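Local coordinates for hypoxanthine phosphoribosyltransferase (PDB 4QYI), which probably catalyses the magnesium-dependent transfer of a phosphoribosyl group onto hypoxanthine or guanine in the salvage of purine nucleotides, at residues G73-T76 with G80-K83; E30-G35 with A143-F148. All blocks are in the same frame, centred on the assembly; numbering follows the deposited sequence.

Interaction 1: residues G73-T76 with G80-K83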
ATOM      1  N   GLY A  73      18.838 -13.778   7.308  1.00 77.80           N
ATOM      2  CA  GLY A  73      18.832 -14.856   8.316  1.00 82.97           C
ATOM      3  C   GLY A  73      19.284 -14.333   9.672  1.00 84.28           C
ATOM      4  O   GLY A  73      18.873 -13.247  10.084  1.00 82.60           O
ATOM      5  N   ASN A  74      20.131 -15.088  10.369  1.00 89.46           N
ATOM      6  CA  ASN A  74      20.642 -14.651  11.687  1.00 93.61           C
ATOM      7  C   ASN A  74      21.332 -13.295  11.631  1.00 91.45           C
ATOM      8  O   ASN A  74      21.203 -12.472  12.538  1.00 89.62           O
ATOM      9  CB  ASN A  74      21.603 -15.682  12.271  1.00 96.77           C
ATOM     10  CG  ASN A  74      20.894 -16.927  12.748  1.00103.52           C
ATOM     11  OD1 ASN A  74      19.668 -16.957  12.845  1.00105.76           O
ATOM     12  ND2 ASN A  74      21.661 -17.957  13.070  1.00111.14           N
ATOM     13  N   GLN A  75      22.071 -13.084  10.548  1.00 94.69           N
ATOM     14  CA  GLN A  75      22.788 -11.831  10.295  1.00 94.58           C
ATOM     15  C   GLN A  75      21.854 -10.625  10.446  1.00 96.01           C
ATOM     16  O   GLN A  75      22.226  -9.611  11.044  1.00105.42           O
ATOM     17  CB  GLN A  75      23.413 -11.894   8.902  1.00 94.77           C
ATOM     18  CG  GLN A  75      24.444 -13.022   8.818  1.00 99.60           C
ATOM     19  CD  GLN A  75      24.974 -13.338   7.438  1.00104.79           C
ATOM     20  OE1 GLN A  75      25.925 -14.125   7.282  1.00110.37           O
ATOM     21  NE2 GLN A  75      24.353 -12.761   6.429  1.00100.81           N
ATOM     22  N   THR A  76      20.641 -10.743   9.913  1.00 90.80           N
ATOM     23  CA  THR A  76      19.652  -9.677  10.007  1.00 90.04           C
ATOM     24  C   THR A  76      19.236  -9.451  11.465  1.00 92.11           C
ATOM     25  O   THR A  76      19.203  -8.319  11.942  1.00 93.00           O
ATOM     26  CB  THR A  76      18.423 -10.006   9.140  1.00 86.42           C
ATOM     27  OG1 THR A  76      18.819 -10.076   7.765  1.00 81.70           O
ATOM     28  CG2 THR A  76      17.318  -8.961   9.308  1.00 84.46           C
ATOM     29  N   GLY A  80      21.073  -6.256  11.417  1.00 78.82           N
ATOM     30  CA  GLY A  80      20.130  -5.458  10.616  1.00 77.32           C
ATOM     31  C   GLY A  80      20.375  -5.463   9.125  1.00 72.81           C
ATOM     32  O   GLY A  80      19.606  -4.859   8.336  1.00 71.67           O
ATOM     33  N   LYS A  81      21.440  -6.154   8.737  1.00 68.94           N
ATOM     34  CA  LYS A  81      21.795  -6.252   7.354  1.00 68.86           C
ATOM     35  C   LYS A  81      20.629  -6.902   6.643  1.00 67.38           C
ATOM     36  O   LYS A  81      20.230  -8.016   6.987  1.00 68.31           O
ATOM     37  CB  LYS A  81      23.057  -7.120   7.193  1.00 68.03           C
ATOM     38  CG  LYS A  81      23.629  -7.160   5.794  1.00 68.34           C
ATOM     39  CD  LYS A  81      24.470  -8.406   5.472  1.00 70.66           C
ATOM     40  CE  LYS A  81      25.556  -8.840   6.446  1.00 72.12           C
ATOM     41  NZ  LYS A  81      26.093 -10.191   6.079  1.00 73.78           N
ATOM     42  N   VAL A  82      20.092  -6.196   5.659  1.00 49.06           N
ATOM     43  CA  VAL A  82      19.010  -6.719   4.852  1.00 48.48           C
ATOM     44  C   VAL A  82      19.339  -6.539   3.396  1.00 46.01           C
ATOM     45  O   VAL A  82      20.137  -5.692   3.017  1.00 47.82           O
ATOM     46  CB  VAL A  82      17.655  -6.042   5.102  1.00 52.73           C
ATOM     47  CG1 VAL A  82      17.072  -6.472   6.438  1.00 57.29           C
ATOM     48  CG2 VAL A  82      17.761  -4.521   4.966  1.00 50.67           C
ATOM     49  N   LYS A  83      18.703  -7.362   2.580  0.50 46.34           N
ATOM     50  CA  LYS A  83      18.869  -7.352   1.145  0.50 46.00           C
ATOM     51  C   LYS A  83      17.804  -6.433   0.566  0.50 46.23           C
ATOM     52  O   LYS A  83      16.615  -6.614   0.858  0.50 46.96           O
ATOM     53  CB  LYS A  83      18.673  -8.789   0.632  0.50 48.62           C
ATOM     54  CG  LYS A  83      18.677  -8.980  -0.869  0.50 49.60           C
ATOM     55  CD  LYS A  83      18.385 -10.425  -1.224  0.50 51.64           C
ATOM     56  CE  LYS A  83      17.885 -10.629  -2.649  0.50 51.13           C
ATOM     57  NZ  LYS A  83      18.651 -10.057  -3.768  0.50 48.59           N
TER
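The hydroxyl of Thr76 has three partners. OG1 donates to Lys81 O at 2.6 Å, reaching the oxygen almost head-on with a C=O...OG1 angle of 166°, while it also hydrogen-bonds Tyr72 N and, weakly, Ser71 OG. Its side chain is turned so that OG1 lies beside the backbone N (chi1 -63°) and the methyl stands anti to that N. One branch thus serves the polar network, while the other, CG2, packs against Val82 CG1 at 3.8 Å, the two side chains crossing at about a right angle. Thr76 CA adds a CH...O contact to the same oxygen, 3.5 Å from Lys81 O. The helix that carries Thr76 ends just beyond: Gly80 N donates to Thr76 O at 2.8 Å, in the last turn of the helix, and Gly80 then leaves helical geometry with positive phi, a common glycine stop at a helix C-terminus. This short helix, 74-79, starts after Gly73 at its N-cap and joins strand 62-71 to its antiparallel neighbour 82-84 at the border of the main sheet of the phosphoribosyltransferase fold. It falls in the segment that, in relatives of this family, forms the mobile loop over the active site; the Val82 side chain is about 10 Å from the bound magnesium ion. Lys81 and Gln75 run alongside each other in the same direction, with Lys81 NZ 3.6 Å from Gln75 CD. The lysine chain leaves anti to its backbone N and bends at its third torsion, which swings the ammonium toward the extended glutamine. From helix 108-118, Thr109 touches Thr76 and Val82, and Phe112 touches Val82 and Lys81.

Interaction 2: residues E30-G35 with A143-F148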
ATOM      1  N   GLU A  30       2.938  17.596   9.747  1.00 53.01           N
ATOM      2  CA  GLU A  30       2.661  18.895   9.126  1.00 53.20           C
ATOM      3  C   GLU A  30       3.394  20.037   9.863  1.00 56.53           C
ATOM      4  O   GLU A  30       3.895  20.982   9.254  1.00 57.28           O
ATOM      5  CB  GLU A  30       1.161  19.169   9.129  1.00 53.95           C
ATOM      6  CG  GLU A  30       0.349  18.282   8.191  1.00 54.33           C
ATOM      7  CD  GLU A  30      -1.153  18.551   8.278  1.00 54.16           C
ATOM      8  OE1 GLU A  30      -1.669  18.792   9.389  1.00 58.66           O
ATOM      9  OE2 GLU A  30      -1.826  18.553   7.239  1.00 53.92           O
ATOM     10  N   ARG A  31       3.441  19.976  11.182  1.00 59.78           N
ATOM     11  CA  ARG A  31       4.118  21.014  11.951  1.00 64.42           C
ATOM     12  C   ARG A  31       5.587  21.093  11.698  1.00 60.63           C
ATOM     13  O   ARG A  31       6.141  22.170  11.640  1.00 61.03           O
ATOM     14  CB  ARG A  31       3.931  20.719  13.413  1.00 71.82           C
ATOM     15  CG  ARG A  31       4.655  21.598  14.397  1.00 79.90           C
ATOM     16  CD  ARG A  31       4.368  21.032  15.786  1.00 90.69           C
ATOM     17  NE  ARG A  31       4.813  19.630  15.870  1.00104.83           N
ATOM     18  CZ  ARG A  31       6.054  19.227  16.150  1.00115.27           C
ATOM     19  NH1 ARG A  31       6.330  17.922  16.184  1.00104.75           N
ATOM     20  NH2 ARG A  31       7.021  20.106  16.388  1.00127.03           N
ATOM     21  N   ASP A  32       6.232  19.938  11.611  1.00 61.77           N
ATOM     22  CA  ASP A  32       7.670  19.895  11.389  1.00 57.54           C
ATOM     23  C   ASP A  32       8.078  20.281   9.979  1.00 56.09           C
ATOM     24  O   ASP A  32       9.235  20.560   9.757  1.00 54.22           O
ATOM     25  CB  ASP A  32       8.202  18.495  11.684  1.00 59.95           C
ATOM     26  CG  ASP A  32       8.165  18.155  13.154  1.00 62.04           C
ATOM     27  OD1 ASP A  32       8.113  19.089  13.977  1.00 62.23           O
ATOM     28  OD2 ASP A  32       8.157  16.956  13.481  1.00 59.77           O
ATOM     29  N   PHE A  33       7.145  20.304   9.029  1.00 54.67           N
ATOM     30  CA  PHE A  33       7.492  20.621   7.648  1.00 55.09           C
ATOM     31  C   PHE A  33       6.587  21.664   7.065  1.00 54.61           C
ATOM     32  O   PHE A  33       6.137  21.556   5.914  1.00 58.27           O
ATOM     33  CB  PHE A  33       7.465  19.335   6.802  1.00 54.17           C
ATOM     34  CG  PHE A  33       8.458  18.323   7.264  1.00 55.02           C
ATOM     35  CD1 PHE A  33       9.783  18.445   6.896  1.00 56.19           C
ATOM     36  CD2 PHE A  33       8.088  17.283   8.103  1.00 55.54           C
ATOM     37  CE1 PHE A  33      10.710  17.540   7.342  1.00 57.49           C
ATOM     38  CE2 PHE A  33       9.022  16.367   8.560  1.00 57.23           C
ATOM     39  CZ  PHE A  33      10.340  16.500   8.181  1.00 58.30           C
ATOM     40  N   GLU A  34       6.310  22.672   7.881  1.00 58.61           N
ATOM     41  CA  GLU A  34       5.459  23.765   7.485  1.00 58.08           C
ATOM     42  C   GLU A  34       5.986  24.406   6.207  1.00 55.69           C
ATOM     43  O   GLU A  34       7.163  24.711   6.102  1.00 54.27           O
ATOM     44  CB  GLU A  34       5.405  24.813   8.599  1.00 62.98           C
ATOM     45  CG  GLU A  34       4.450  25.948   8.289  1.00 67.28           C
ATOM     46  CD  GLU A  34       4.449  27.029   9.358  1.00 71.68           C
ATOM     47  OE1 GLU A  34       5.183  26.888  10.352  1.00 72.72           O
ATOM     48  OE2 GLU A  34       3.717  28.019   9.199  1.00 75.56           O
ATOM     49  N   GLY A  35       5.116  24.548   5.213  1.00 55.98           N
ATOM     50  CA  GLY A  35       5.482  25.165   3.943  1.00 54.99           C
ATOM     51  C   GLY A  35       6.361  24.351   2.998  1.00 58.02           C
ATOM     52  O   GLY A  35       6.872  24.897   2.024  1.00 58.17           O
ATOM     53  N   ALA A 143      12.556   7.036  16.880  1.00 82.40           N
ATOM     54  CA  ALA A 143      11.664   7.461  15.815  1.00 74.61           C
ATOM     55  C   ALA A 143      11.070   8.792  16.222  1.00 72.72           C
ATOM     56  O   ALA A 143      10.585   8.948  17.362  1.00 79.38           O
ATOM     57  CB  ALA A 143      10.568   6.431  15.607  1.00 73.80           C
ATOM     58  N   GLU A 144      11.054   9.741  15.286  1.00 67.67           N
ATOM     59  CA  GLU A 144      10.499  11.044  15.571  1.00 67.41           C
ATOM     60  C   GLU A 144       8.985  10.972  15.765  1.00 62.55           C
ATOM     61  O   GLU A 144       8.412  11.758  16.515  1.00 66.30           O
ATOM     62  CB  GLU A 144      10.860  12.056  14.477  1.00 66.68           C
ATOM     63  CG  GLU A 144      12.321  12.512  14.485  1.00 71.13           C
ATOM     64  CD  GLU A 144      13.362  11.496  13.990  1.00 75.71           C
ATOM     65  OE1 GLU A 144      13.052  10.444  13.368  1.00 76.14           O
ATOM     66  OE2 GLU A 144      14.554  11.789  14.205  1.00 80.74           O
ATOM     67  N   TYR A 145       8.327  10.038  15.092  1.00 60.06           N
ATOM     68  CA  TYR A 145       6.870   9.915  15.186  1.00 58.79           C
ATOM     69  C   TYR A 145       6.535   8.497  15.581  1.00 59.93           C
ATOM     70  O   TYR A 145       6.913   7.561  14.885  1.00 58.55           O
ATOM     71  CB  TYR A 145       6.210  10.293  13.841  1.00 56.44           C
ATOM     72  CG  TYR A 145       6.756  11.591  13.293  1.00 54.62           C
ATOM     73  CD1 TYR A 145       6.319  12.804  13.788  1.00 55.75           C
ATOM     74  CD2 TYR A 145       7.704  11.614  12.285  1.00 53.92           C
ATOM     75  CE1 TYR A 145       6.815  14.002  13.293  1.00 55.22           C
ATOM     76  CE2 TYR A 145       8.201  12.811  11.785  1.00 54.48           C
ATOM     77  CZ  TYR A 145       7.747  13.999  12.291  1.00 54.65           C
ATOM     78  OH  TYR A 145       8.251  15.174  11.799  1.00 55.51           O
ATOM     79  N   VAL A 146       5.810   8.347  16.686  1.00 61.02           N
ATOM     80  CA  VAL A 146       5.430   7.041  17.200  1.00 61.37           C
ATOM     81  C   VAL A 146       3.952   7.003  17.563  1.00 59.92           C
ATOM     82  O   VAL A 146       3.479   7.834  18.328  1.00 60.30           O
ATOM     83  CB  VAL A 146       6.224   6.698  18.476  1.00 62.82           C
ATOM     84  CG1 VAL A 146       5.811   5.338  19.003  1.00 62.67           C
ATOM     85  CG2 VAL A 146       7.716   6.722  18.195  1.00 64.09           C
ATOM     86  N   GLY A 147       3.228   6.027  17.025  1.00 57.62           N
ATOM     87  CA  GLY A 147       1.820   5.881  17.327  1.00 59.43           C
ATOM     88  C   GLY A 147       1.545   5.319  18.709  1.00 62.50           C
ATOM     89  O   GLY A 147       0.904   5.960  19.542  1.00 64.48           O
ATOM     90  N   PHE A 148       2.052   4.116  18.957  1.00 64.45           N
ATOM     91  CA  PHE A 148       1.811   3.430  20.209  1.00 66.18           C
ATOM     92  C   PHE A 148       2.990   2.594  20.652  1.00 68.94           C
ATOM     93  O   PHE A 148       3.682   1.978  19.834  1.00 67.91           O
ATOM     94  CB  PHE A 148       0.650   2.456  20.040  1.00 65.49           C
ATOM     95  CG  PHE A 148      -0.611   3.078  19.527  1.00 65.38           C
ATOM     96  CD1 PHE A 148      -0.818   3.216  18.162  1.00 63.39           C
ATOM     97  CD2 PHE A 148      -1.620   3.462  20.399  1.00 66.97           C
ATOM     98  CE1 PHE A 148      -1.999   3.749  17.680  1.00 63.27           C
ATOM     99  CE2 PHE A 148      -2.799   3.997  19.922  1.00 66.85           C
ATOM    100  CZ  PHE A 148      -2.987   4.136  18.561  1.00 64.51           C
TER
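Tyr145 and Asp32 approach from opposite directions and meet through the phenol oxygen: Tyr145 OH donates to Asp32 OD2 at only 2.5 Å. The carboxylate oxygen sits at the edge of the tyrosine ring, near its plane, 3.2 Å from Tyr145 CE1, and the planes of carboxylate and ring are 41° apart. Asp32 closes helix 15-32, and its CG, beside the backbone N (chi1 -70°), carries the carboxylate toward strand 145-149. Phe33 brings CE2 to 3.5 Å from Tyr145 OH, the two side chains slanting across one another; its ring also packs on Ile98 and Asn96 of strand 96-101. Tyr145 also touches Gln28 and Ile29 of the helix and Lys126 and Cys128 of strand 124-129, so the contact ties the C-terminal end of helix 15-32 to the main mixed sheet of the phosphoribosyltransferase fold. The other carboxylate oxygen, Asp32 OD1, forms a salt bridge with Arg31 NH2 at 2.8 Å; Asp32 CG lies over one guanidinium face, offset toward its rim, rather than in a coplanar fork. With its two oxygens divided between arginine and phenol, the aspartate is probably kept ionised, and its charge would polarise the short bond from the buried tyrosine.

Interactions 1 and 2 lie on opposite sides of the chain's centre, with centres about 28 Å apart and nearest atoms about 16 Å apart, and do not touch. Both reach the same mixed sheet: interaction 1 at its border strand 82-84, interaction 2 at the more interior strand 145-149. In sequence the order is 30-35, 73-76, 80-83, 143-148, so the local turn of interaction 1 falls within the 107 residues that separate the two halves of interaction 2. The first contact shapes a short excursion from the sheet on the side of helix 108-118; the second fastens helix 15-32 to the sheet. They thus occupy separate places of one phosphoribosyltransferase domain.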